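PDB 5UUJ: AlkZ from Streptomyces sahachiroi, which belongs to the AlkZ-like family of DNA glycosylases, proteins related to helix-turn-helix folds. Local coordinates for residues A[97-101]-A[231-236]. Residues are numbered along the deposited sequence; the frame is centred on the assembly and turned at random.
Sequences LMANT and LSLNST
Met98, a selenomethionine here, reaches Leu231 with the far half of its side chain. CB leaves the backbone beside segment 231-236 rather than at it; CG lies anti to the carbonyl carbon (chi1 -62°), and bends at chi2 and chi3 bring SE and CE over to Leu231. Met98 SE lies 3.2 Å from Leu231 O and 3.7 Å from Leu231 CD1, the two side chains running antiparallel alongside one another. Met98 CE is 3.5 Å from Leu231 O, a nonbonded neighbour of that oxygen like SE, and also touches Ser232 CB. On the other branch of Leu231, CD2 meets Leu97 CD2 at 4.0 Å, these side chains roughly perpendicular.

Here the C-terminal ends of helices 91-100 and 224-232 come together within the AlkZ-like family region. Leaving the second helix, the chain turns through Leu233 and Asn234, both with positive phi, and Ser232 and Ser235 are tied twice: Ser235 N donates to Ser232 OG, an ST motif, and Ser235 OG to Ser232 O (2.6 Å). Thr101 sets its methyl CG2 3.9 Å from Ser232 CB, while its OG1 bonds back to Met98 O (2.7 Å), in the carbonyl plane; Thr101 N donates to that same oxygen. A water donates to Leu97 O and Thr236 OG1 and accepts from Asn100 ND2. Ser232 OG and Thr236 OG1 both hydrogen-bond to Asp228 OD1, one helical turn before Ser232, and Trp244 of helix 238-248 packs on Leu97, Asn100 and Thr236.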
ATOM      1  N   LEU A  97       6.136   6.361  11.558  1.00 23.19           N
ATOM      2  CA  LEU A  97       7.087   6.866  10.579  1.00 20.14           C
ATOM      3  C   LEU A  97       6.461   7.945   9.698  1.00 19.19           C
ATOM      4  O   LEU A  97       7.152   8.858   9.248  1.00 17.89           O
ATOM      5  CB  LEU A  97       7.623   5.720   9.717  1.00 19.29           C
ATOM      6  CG  LEU A  97       9.077   5.323   9.980  1.00 23.54           C
ATOM      7  CD1 LEU A  97       9.292   4.944  11.435  1.00 21.82           C
ATOM      8  CD2 LEU A  97       9.494   4.184   9.063  1.00 21.78           C
HETATM    9  N   MSE A  98       5.158   7.845   9.455  1.00 17.12           N
HETATM   10  CA  MSE A  98       4.459   8.863   8.676  1.00 16.75           C
HETATM   11  C   MSE A  98       4.337  10.158   9.478  1.00 16.73           C
HETATM   12  O   MSE A  98       4.528  11.246   8.944  1.00 16.76           O
HETATM   13  CB  MSE A  98       3.068   8.379   8.249  1.00 16.30           C
HETATM   14  CG  MSE A  98       3.062   7.157   7.338  1.00 16.27           C
HETATM   15 SE   MSE A  98       4.274   7.302   5.813  1.00 19.97          SE
HETATM   16  CE  MSE A  98       3.661   9.011   5.092  1.00 16.50           C
ATOM     17  N   ALA A  99       4.015  10.035  10.762  1.00 16.77           N
ATOM     18  CA  ALA A  99       3.933  11.198  11.639  1.00 16.99           C
ATOM     19  C   ALA A  99       5.289  11.893  11.727  1.00 17.23           C
ATOM     20  O   ALA A  99       5.366  13.115  11.846  1.00 21.41           O
ATOM     21  CB  ALA A  99       3.453  10.791  13.025  1.00 16.95           C
ATOM     22  N   ASN A 100       6.356  11.108  11.649  1.00 17.67           N
ATOM     23  CA  ASN A 100       7.712  11.636  11.741  1.00 19.44           C
ATOM     24  C   ASN A 100       8.059  12.583  10.588  1.00 18.56           C
ATOM     25  O   ASN A 100       8.940  13.427  10.725  1.00 18.71           O
ATOM     26  CB  ASN A 100       8.718  10.481  11.794  1.00 18.87           C
ATOM     27  CG  ASN A 100      10.159  10.960  11.871  1.00 19.66           C
ATOM     28  OD1 ASN A 100      10.588  11.503  12.888  1.00 20.02           O
ATOM     29  ND2 ASN A 100      10.915  10.749  10.798  1.00 21.74           N
ATOM     30  N   THR A 101       7.366  12.453   9.458  1.00 18.53           N
ATOM     31  CA  THR A 101       7.642  13.315   8.307  1.00 18.06           C
ATOM     32  C   THR A 101       7.229  14.756   8.587  1.00 19.17           C
ATOM     33  O   THR A 101       7.763  15.683   7.981  1.00 24.61           O
ATOM     34  CB  THR A 101       6.917  12.835   7.032  1.00 18.68           C
ATOM     35  OG1 THR A 101       5.500  13.001   7.180  1.00 18.89           O
ATOM     36  CG2 THR A 101       7.242  11.379   6.740  1.00 18.70           C
ATOM     37  N   LEU A 231       7.583   5.023   1.080  1.00 14.42           N
ATOM     38  CA  LEU A 231       7.071   5.459   2.372  1.00 14.23           C
ATOM     39  C   LEU A 231       6.375   6.814   2.305  1.00 14.51           C
ATOM     40  O   LEU A 231       5.250   6.960   2.782  1.00 14.36           O
ATOM     41  CB  LEU A 231       8.207   5.527   3.398  1.00 16.16           C
ATOM     42  CG  LEU A 231       7.801   5.899   4.829  1.00 12.99           C
ATOM     43  CD1 LEU A 231       7.011   4.773   5.487  1.00 12.17           C
ATOM     44  CD2 LEU A 231       9.024   6.253   5.659  1.00 15.00           C
ATOM     45  N   SER A 232       7.043   7.804   1.717  1.00 12.98           N
ATOM     46  CA  SER A 232       6.607   9.190   1.860  1.00 13.61           C
ATOM     47  C   SER A 232       6.969  10.095   0.687  1.00 14.30           C
ATOM     48  O   SER A 232       7.002  11.313   0.840  1.00 17.91           O
ATOM     49  CB  SER A 232       7.214   9.774   3.133  1.00 13.97           C
ATOM     50  OG  SER A 232       8.614   9.918   2.990  1.00 14.31           O
ATOM     51  N   LEU A 233       7.229   9.509  -0.478  1.00 18.50           N
ATOM     52  CA  LEU A 233       7.716  10.267  -1.628  1.00 21.64           C
ATOM     53  C   LEU A 233       8.953  11.074  -1.237  1.00 18.89           C
ATOM     54  O   LEU A 233       9.063  12.264  -1.541  1.00 16.47           O
ATOM     55  CB  LEU A 233       6.622  11.190  -2.181  1.00 16.01           C
ATOM     56  CG  LEU A 233       5.343  10.510  -2.677  1.00 25.08           C
ATOM     57  CD1 LEU A 233       4.338  11.546  -3.165  1.00 25.96           C
ATOM     58  CD2 LEU A 233       5.646   9.510  -3.783  1.00 26.79           C
ATOM     59  N   ASN A 234       9.869  10.409  -0.537  1.00 17.54           N
ATOM     60  CA  ASN A 234      11.151  10.991  -0.144  1.00 19.63           C
ATOM     61  C   ASN A 234      11.022  12.241   0.729  1.00 19.43           C
ATOM     62  O   ASN A 234      11.665  13.257   0.471  1.00 19.25           O
ATOM     63  CB  ASN A 234      11.984  11.310  -1.389  1.00 16.36           C
ATOM     64  CG  ASN A 234      12.386  10.058  -2.149  1.00 20.77           C
ATOM     65  OD1 ASN A 234      13.294   9.336  -1.736  1.00 19.48           O
ATOM     66  ND2 ASN A 234      11.709   9.793  -3.258  1.00 15.78           N
ATOM     67  N   SER A 235      10.207  12.144   1.777  1.00 19.78           N
ATOM     68  CA  SER A 235       9.976  13.267   2.683  1.00 16.96           C
ATOM     69  C   SER A 235      10.767  13.142   3.984  1.00 17.31           C
ATOM     70  O   SER A 235      10.823  14.087   4.770  1.00 21.93           O
ATOM     71  CB  SER A 235       8.483  13.388   3.000  1.00 17.61           C
ATOM     72  OG  SER A 235       7.726  13.598   1.821  1.00 17.91           O
ATOM     73  N   THR A 236      11.378  11.983   4.214  1.00 21.82           N
ATOM     74  CA  THR A 236      12.116  11.748   5.454  1.00 19.09           C
ATOM     75  C   THR A 236      13.521  12.349   5.398  1.00 18.19           C
ATOM     76  O   THR A 236      14.163  12.360   4.349  1.00 18.84           O
ATOM     77  CB  THR A 236      12.230  10.238   5.767  1.00 16.27           C
ATOM     78  OG1 THR A 236      10.926   9.644   5.760  1.00 15.36           O
ATOM     79  CG2 THR A 236      12.877  10.010   7.133  1.00 16.99           C
TER
HETATM   80  O   HOH W   1       9.825   9.115   8.435  1.00 16.25           O